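Local coordinates for nitric oxide dioxygenase (Rhodothermus marinus DSM 4252, PDB 6WK3), which binds heme in a globin fold and probably converts nitric oxide as a dioxygenase, the present variant being engineered as a carbene transferase, at residues Ala92-Tyr95 against Pro96-Trp99; Arg34-Phe37 against Glu38-Glu42. The protein carries 1 engineered substitution. All blocks are in the same frame, centred on the assembly; numbering follows the deposited sequence.

Contact 1 (Ala92-Tyr95 against Pro96-Trp99). With HEM (protoporphyrin IX containing Fe), chain E.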
loop_
_atom_site.group_PDB
_atom_site.type_symbol
_atom_site.label_atom_id
_atom_site.label_comp_id
_atom_site.label_asym_id
_atom_site.label_seq_id
_atom_site.Cartn_x
_atom_site.Cartn_y
_atom_site.Cartn_z
ATOM N N ALA A 92 8.829 -7.532 -12.068
ATOM C CA ALA A 92 10.153 -7.105 -12.504
ATOM C C ALA A 92 10.157 -6.708 -13.974
ATOM O O ALA A 92 10.849 -5.760 -14.368
ATOM C CB ALA A 92 11.170 -8.216 -12.248
ATOM N N VAL A 93 9.383 -7.411 -14.802
ATOM C CA VAL A 93 9.390 -7.139 -16.238
ATOM C C VAL A 93 8.597 -5.899 -16.617
ATOM O O VAL A 93 8.656 -5.472 -17.777
ATOM C CB VAL A 93 8.855 -8.354 -17.018
ATOM C CG1 VAL A 93 9.933 -9.428 -17.104
ATOM C CG2 VAL A 93 7.593 -8.895 -16.359
ATOM N N HIS A 94 7.862 -5.304 -15.677
ATOM C CA HIS A 94 7.166 -4.055 -15.968
ATOM C C HIS A 94 8.127 -2.874 -16.033
ATOM O O HIS A 94 7.858 -1.899 -16.744
ATOM C CB HIS A 94 6.092 -3.790 -14.913
ATOM C CG HIS A 94 4.930 -4.732 -14.979
ATOM N ND1 HIS A 94 4.398 -5.334 -13.858
ATOM C CD2 HIS A 94 4.195 -5.171 -16.027
ATOM C CE1 HIS A 94 3.384 -6.102 -14.214
ATOM N NE2 HIS A 94 3.241 -6.022 -15.524
ATOM N N TYR A 95 9.239 -2.940 -15.300
ATOM C CA TYR A 95 10.127 -1.784 -15.196
ATOM C C TYR A 95 10.686 -1.308 -16.532
ATOM O O TYR A 95 10.766 -0.084 -16.725
ATOM C CB TYR A 95 11.252 -2.093 -14.198
ATOM C CG TYR A 95 10.765 -2.008 -12.775
ATOM C CD1 TYR A 95 10.727 -0.791 -12.110
ATOM C CD2 TYR A 95 10.292 -3.135 -12.112
ATOM C CE1 TYR A 95 10.258 -0.700 -10.816
ATOM C CE2 TYR A 95 9.824 -3.054 -10.815
ATOM C CZ TYR A 95 9.813 -1.832 -10.172
ATOM O OH TYR A 95 9.349 -1.733 -8.884
ATOM N N PRO A 96 11.085 -2.171 -17.474
ATOM C CA PRO A 96 11.464 -1.645 -18.795
ATOM C C PRO A 96 10.335 -0.902 -19.490
ATOM O O PRO A 96 10.598 0.079 -20.197
ATOM C CB PRO A 96 11.878 -2.904 -19.569
ATOM C CG PRO A 96 12.308 -3.856 -18.523
ATOM C CD PRO A 96 11.389 -3.610 -17.361
ATOM N N LEU A 97 9.083 -1.325 -19.293
ATOM C CA LEU A 97 7.966 -0.661 -19.961
ATOM C C LEU A 97 7.772 0.755 -19.439
ATOM O O LEU A 97 7.533 1.682 -20.223
ATOM C CB LEU A 97 6.676 -1.462 -19.778
ATOM C CG LEU A 97 6.784 -2.983 -19.786
ATOM C CD1 LEU A 97 5.419 -3.605 -19.523
ATOM C CD2 LEU A 97 7.363 -3.459 -21.108
ATOM N N VAL A 98 7.861 0.939 -18.121
ATOM C CA VAL A 98 7.652 2.265 -17.555
ATOM C C VAL A 98 8.814 3.188 -17.899
ATOM O O VAL A 98 8.622 4.398 -18.069
ATOM C CB VAL A 98 7.417 2.164 -16.036
ATOM C CG1 VAL A 98 7.515 3.533 -15.372
ATOM C CG2 VAL A 98 6.060 1.549 -15.774
ATOM N N TRP A 99 10.026 2.649 -18.042
ATOM C CA TRP A 99 11.122 3.497 -18.502
ATOM C C TRP A 99 10.882 3.959 -19.931
ATOM O O TRP A 99 11.089 5.132 -20.260
ATOM C CB TRP A 99 12.471 2.785 -18.417
ATOM C CG TRP A 99 13.451 3.504 -19.283
ATOM C CD1 TRP A 99 14.061 3.031 -20.410
ATOM C CD2 TRP A 99 13.883 4.862 -19.132
ATOM N NE1 TRP A 99 14.862 4.004 -20.955
ATOM C CE2 TRP A 99 14.769 5.138 -20.191
ATOM C CE3 TRP A 99 13.609 5.871 -18.202
ATOM C CZ2 TRP A 99 15.381 6.379 -20.345
ATOM C CZ3 TRP A 99 14.225 7.097 -18.353
ATOM C CH2 TRP A 99 15.099 7.342 -19.417
HETATM C CHA HEM E . 2.746 3.484 -7.036
HETATM C CHB HEM E . 7.058 5.420 -8.189
HETATM C CHC HEM E . 7.683 1.715 -11.241
HETATM C CHD HEM E . 2.895 0.886 -11.126
HETATM C C1A HEM E . 3.867 4.291 -7.028
HETATM C C2A HEM E . 4.134 5.386 -6.120
HETATM C C3A HEM E . 5.314 5.922 -6.439
HETATM C C4A HEM E . 5.854 5.186 -7.560
HETATM C CMA HEM E . 5.990 7.116 -5.737
HETATM C CAA HEM E . 3.212 5.854 -4.979
HETATM C CBA HEM E . 3.587 5.083 -3.719
HETATM C CGA HEM E . 2.841 5.650 -2.541
HETATM O O1A HEM E . 1.770 5.100 -2.187
HETATM O O2A HEM E . 3.314 6.655 -1.952
HETATM C C1B HEM E . 7.648 4.555 -9.085
HETATM C C2B HEM E . 9.003 4.621 -9.596
HETATM C C3B HEM E . 9.169 3.598 -10.454
HETATM C C4B HEM E . 7.929 2.847 -10.496
HETATM C CMB HEM E . 10.011 5.720 -9.201
HETATM C CAB HEM E . 10.424 3.185 -11.261
HETATM C CBB HEM E . 11.665 3.554 -10.938
HETATM C C1C HEM E . 6.440 1.177 -11.512
HETATM C C2C HEM E . 6.162 0.104 -12.437
HETATM C C3C HEM E . 4.846 -0.127 -12.432
HETATM C C4C HEM E . 4.228 0.779 -11.475
HETATM C CMC HEM E . 7.210 -0.632 -13.299
HETATM C CAC HEM E . 4.169 -1.209 -13.300
HETATM C CBC HEM E . 2.904 -1.076 -13.693
HETATM C C1D HEM E . 2.432 1.409 -9.932
HETATM C C2D HEM E . 1.173 1.147 -9.260
HETATM C C3D HEM E . 1.144 1.878 -8.131
HETATM C C4D HEM E . 2.378 2.618 -8.044
HETATM C CMD HEM E . 0.073 0.195 -9.781
HETATM C CAD HEM E . 0.030 1.968 -7.064
HETATM C CBD HEM E . 0.012 0.703 -6.216
HETATM C CGD HEM E . -0.716 0.942 -4.915
HETATM O O1D HEM E . -0.770 2.112 -4.447
HETATM O O2D HEM E . -1.228 -0.054 -4.338
HETATM N NA HEM E . 4.940 4.201 -7.891
HETATM N NB HEM E . 7.030 3.461 -9.653
HETATM N NC HEM E . 5.237 1.560 -10.949
HETATM N ND HEM E . 3.128 2.309 -9.156
HETATM FE FE HEM E . 5.043 2.955 -9.492
#

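Contact 2 (Arg34-Phe37 against Glu38-Glu42)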
loop_
_atom_site.group_PDB
_atom_site.type_symbol
_atom_site.label_atom_id
_atom_site.label_comp_id
_atom_site.label_asym_id
_atom_site.label_seq_id
_atom_site.Cartn_x
_atom_site.Cartn_y
_atom_site.Cartn_z
ATOM N N ARG A 34 -0.277 7.923 -19.467
ATOM C CA ARG A 34 -1.122 7.774 -20.652
ATOM C C ARG A 34 -0.438 6.925 -21.712
ATOM O O ARG A 34 -1.082 6.090 -22.355
ATOM C CB ARG A 34 -1.498 9.142 -21.217
ATOM C CG ARG A 34 -2.407 9.914 -20.283
ATOM C CD ARG A 34 -2.749 11.298 -20.795
ATOM N NE ARG A 34 -3.445 12.046 -19.754
ATOM C CZ ARG A 34 -3.026 13.196 -19.237
ATOM N NH1 ARG A 34 -1.909 13.766 -19.679
ATOM N NH2 ARG A 34 -3.736 13.782 -18.283
ATOM N N LEU A 35 0.867 7.117 -21.901
ATOM C CA LEU A 35 1.610 6.262 -22.818
ATOM C C LEU A 35 1.605 4.816 -22.341
ATOM O O LEU A 35 1.546 3.888 -23.153
ATOM C CB LEU A 35 3.038 6.780 -22.969
ATOM C CG LEU A 35 3.164 8.186 -23.557
ATOM C CD1 LEU A 35 4.631 8.590 -23.663
ATOM C CD2 LEU A 35 2.487 8.264 -24.910
ATOM N N LEU A 36 1.662 4.603 -21.025
ATOM C CA LEU A 36 1.601 3.244 -20.494
ATOM C C LEU A 36 0.204 2.654 -20.660
ATOM O O LEU A 36 0.059 1.467 -20.979
ATOM C CB LEU A 36 2.028 3.244 -19.023
ATOM C CG LEU A 36 2.130 1.909 -18.282
ATOM C CD1 LEU A 36 3.413 1.188 -18.637
ATOM C CD2 LEU A 36 2.029 2.124 -16.775
ATOM N N PHE A 37 -0.832 3.472 -20.449
ATOM C CA PHE A 37 -2.210 3.027 -20.642
ATOM C C PHE A 37 -2.433 2.518 -22.062
ATOM O O PHE A 37 -3.072 1.480 -22.266
ATOM C CB PHE A 37 -3.165 4.183 -20.319
ATOM C CG PHE A 37 -4.624 3.792 -20.223
ATOM C CD1 PHE A 37 -5.371 3.517 -21.362
ATOM C CD2 PHE A 37 -5.262 3.746 -18.990
ATOM C CE1 PHE A 37 -6.719 3.173 -21.269
ATOM C CE2 PHE A 37 -6.611 3.410 -18.891
ATOM C CZ PHE A 37 -7.337 3.121 -20.032
ATOM N N GLU A 38 -1.898 3.224 -23.059
ATOM C CA GLU A 38 -2.186 2.887 -24.446
ATOM C C GLU A 38 -1.194 1.908 -25.064
ATOM O O GLU A 38 -1.543 1.235 -26.038
ATOM C CB GLU A 38 -2.258 4.165 -25.292
ATOM C CG GLU A 38 -0.931 4.791 -25.641
ATOM C CD GLU A 38 -1.078 6.209 -26.183
ATOM O OE1 GLU A 38 -1.924 6.969 -25.658
ATOM O OE2 GLU A 38 -0.341 6.564 -27.130
ATOM N N ARG A 39 0.018 1.788 -24.530
ATOM C CA ARG A 39 0.971 0.860 -25.129
ATOM C C ARG A 39 0.946 -0.520 -24.490
ATOM O O ARG A 39 1.257 -1.509 -25.165
ATOM C CB ARG A 39 2.385 1.432 -25.053
ATOM C CG ARG A 39 2.597 2.644 -25.931
ATOM C CD ARG A 39 3.995 3.203 -25.753
ATOM N NE ARG A 39 4.115 4.544 -26.313
ATOM C CZ ARG A 39 5.252 5.228 -26.371
ATOM N NH1 ARG A 39 6.374 4.697 -25.900
ATOM N NH2 ARG A 39 5.266 6.441 -26.901
ATOM N N TYR A 40 0.579 -0.614 -23.215
ATOM C CA TYR A 40 0.573 -1.883 -22.485
ATOM C C TYR A 40 -0.705 -1.972 -21.671
ATOM O O TYR A 40 -0.712 -1.730 -20.457
ATOM C CB TYR A 40 1.816 -2.011 -21.605
ATOM C CG TYR A 40 3.081 -1.814 -22.397
ATOM C CD1 TYR A 40 3.580 -2.832 -23.197
ATOM C CD2 TYR A 40 3.757 -0.602 -22.376
ATOM C CE1 TYR A 40 4.730 -2.657 -23.938
ATOM C CE2 TYR A 40 4.903 -0.415 -23.118
ATOM C CZ TYR A 40 5.386 -1.446 -23.896
ATOM O OH TYR A 40 6.532 -1.269 -24.632
ATOM N N PRO A 41 -1.819 -2.326 -22.318
ATOM C CA PRO A 41 -3.109 -2.343 -21.612
ATOM C C PRO A 41 -3.180 -3.339 -20.468
ATOM O O PRO A 41 -4.018 -3.167 -19.575
ATOM C CB PRO A 41 -4.108 -2.699 -22.723
ATOM C CG PRO A 41 -3.427 -2.303 -23.991
ATOM C CD PRO A 41 -1.972 -2.575 -23.760
ATOM N N GLU A 42 -2.339 -4.375 -20.462
ATOM C CA GLU A 42 -2.345 -5.311 -19.343
ATOM C C GLU A 42 -2.070 -4.609 -18.018
ATOM O O GLU A 42 -2.544 -5.061 -16.969
ATOM C CB GLU A 42 -1.317 -6.417 -19.580
#

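Contact 1 (Ala92-Tyr95 against Pro96-Trp99)
At the edge of the His94 imidazole, near the ring plane, Leu97 CD1 lies 4.0 Å from His94 CD2, the side chain of Leu97 slanting past the ring. The neighbouring Tyr95 ring meets the heme: the methyl CMC sits 3.7 Å above one face, offset toward the rim, while the vinyl atom CAB and Ala92 CA come in at the edge, in plane. His94 touches the same corner of the porphyrin through its methylene, with His94 CB 3.6 Å from heme CAC, and the torsion that sets His94 CG beside its own backbone N (chi1 -70°) leaves the imidazole obliquely beside that vinyl carbon, with ND1 hydrogen-bonded to Gln91 N. From one turn further on, Val98 CG2 reaches heme CMC at 3.5 Å. Thus a single heme methyl is touched by His94, Tyr95 and Val98. The hydroxyl of Tyr95 is hydrogen-bonded to Glu137 and weakly to ND1 of His85, the axial ligand of the iron; this proximal His-Tyr-Glu network is characteristic of flavohemoglobin-type globins, with the tyrosine on the G helix. Backbone bonds hold the helical spacing that brings His94 and Val98 to the same heme edge. His94 O accepts from Val98 N at 3.2 Å with an N-H...O angle of 155°, and more weakly from Leu97 N. One residue on, Tyr95 O takes Trp99 N at 3.1 Å and is also hydrogen-bonded by Tyr126 OH of helix 116-145. Pro96, in the first turn, has no N-H to offer, and its ring lies against the carbonyl three residues back, Pro96 CD being 3.3 Å from Val93 O.

Contact 2 (Arg34-Phe37 against Glu38-Glu42)
Leu35 O accepts Arg39 N at 2.9 Å, the shortest polar bond here, with an N-H...O angle of 141° and the donor tilted out of the carbonyl plane. The first methylenes of Arg39 fold over the same oxygen, Arg39 CG standing 3.2 Å from Leu35 O. Because CG is anti to the carbonyl carbon (chi1 -68°) and the chain runs extended to NE, Arg39 travels alongside Leu35 in the same direction. Its guanidinium then lays one face against that leucine: Leu35 CB is 4.1 Å above the plane, toward the rim, and the methyls CD1 and CD2 both approach NH2. Arg39 NH1 forms salt bridges with Asp104 and Glu100 of helix 94-110, and a methionine in its place would probably leave Asp104 and Glu100 without this positive partner, Glu100 keeping the Tyr40 hydroxyl. Glu38 runs beside Leu35 as well, its OE2 4.0 Å from Leu35 CD2. Here CG is wedged between the backbone N and the carbonyl carbon (chi1 76°), which places Glu38 CG 3.5 Å from Arg34 O, the acceptor of Glu38 N in the preceding helical bond. Leu36 and Tyr40 meet at about a right angle, Leu36 CD1 lying 4.2 Å from Tyr40 CD2. Tyr40 N still bonds to Leu36 O at 3.1 Å, but its phi and psi have left the helical range, which marks the end of helix 18-39, probably the B helix of the globin fold. From the loop that follows, Arg44 NE bonds to Phe37 O and Thr43 OG1 to Tyr40 O. This helix end rests on helix 94-110, Leu35 on Cys101, Leu36 on Val98 and the Tyr40 hydroxyl hydrogen-bonded to Glu100.

In the fold
From the N terminus, contact 2 comes first, at the C-terminal end of helix 18-39, where the chain turns into the following loop. Contact 1 opens only after helices 50-66 and 75-88 have passed, at the beginning of helix 94-110. Each is a continuous local stretch spanning less than two turns of helix, so neither closes a long loop, and the two stand in series without nesting or crossing. In space they meet, their centres about 12 Å apart: Val98 CG2 packs on Leu36 CD1 at 3.9 Å, and Leu97 CB on Tyr40 CE2. The end of one helix is thereby tied to the start of another beside the heme.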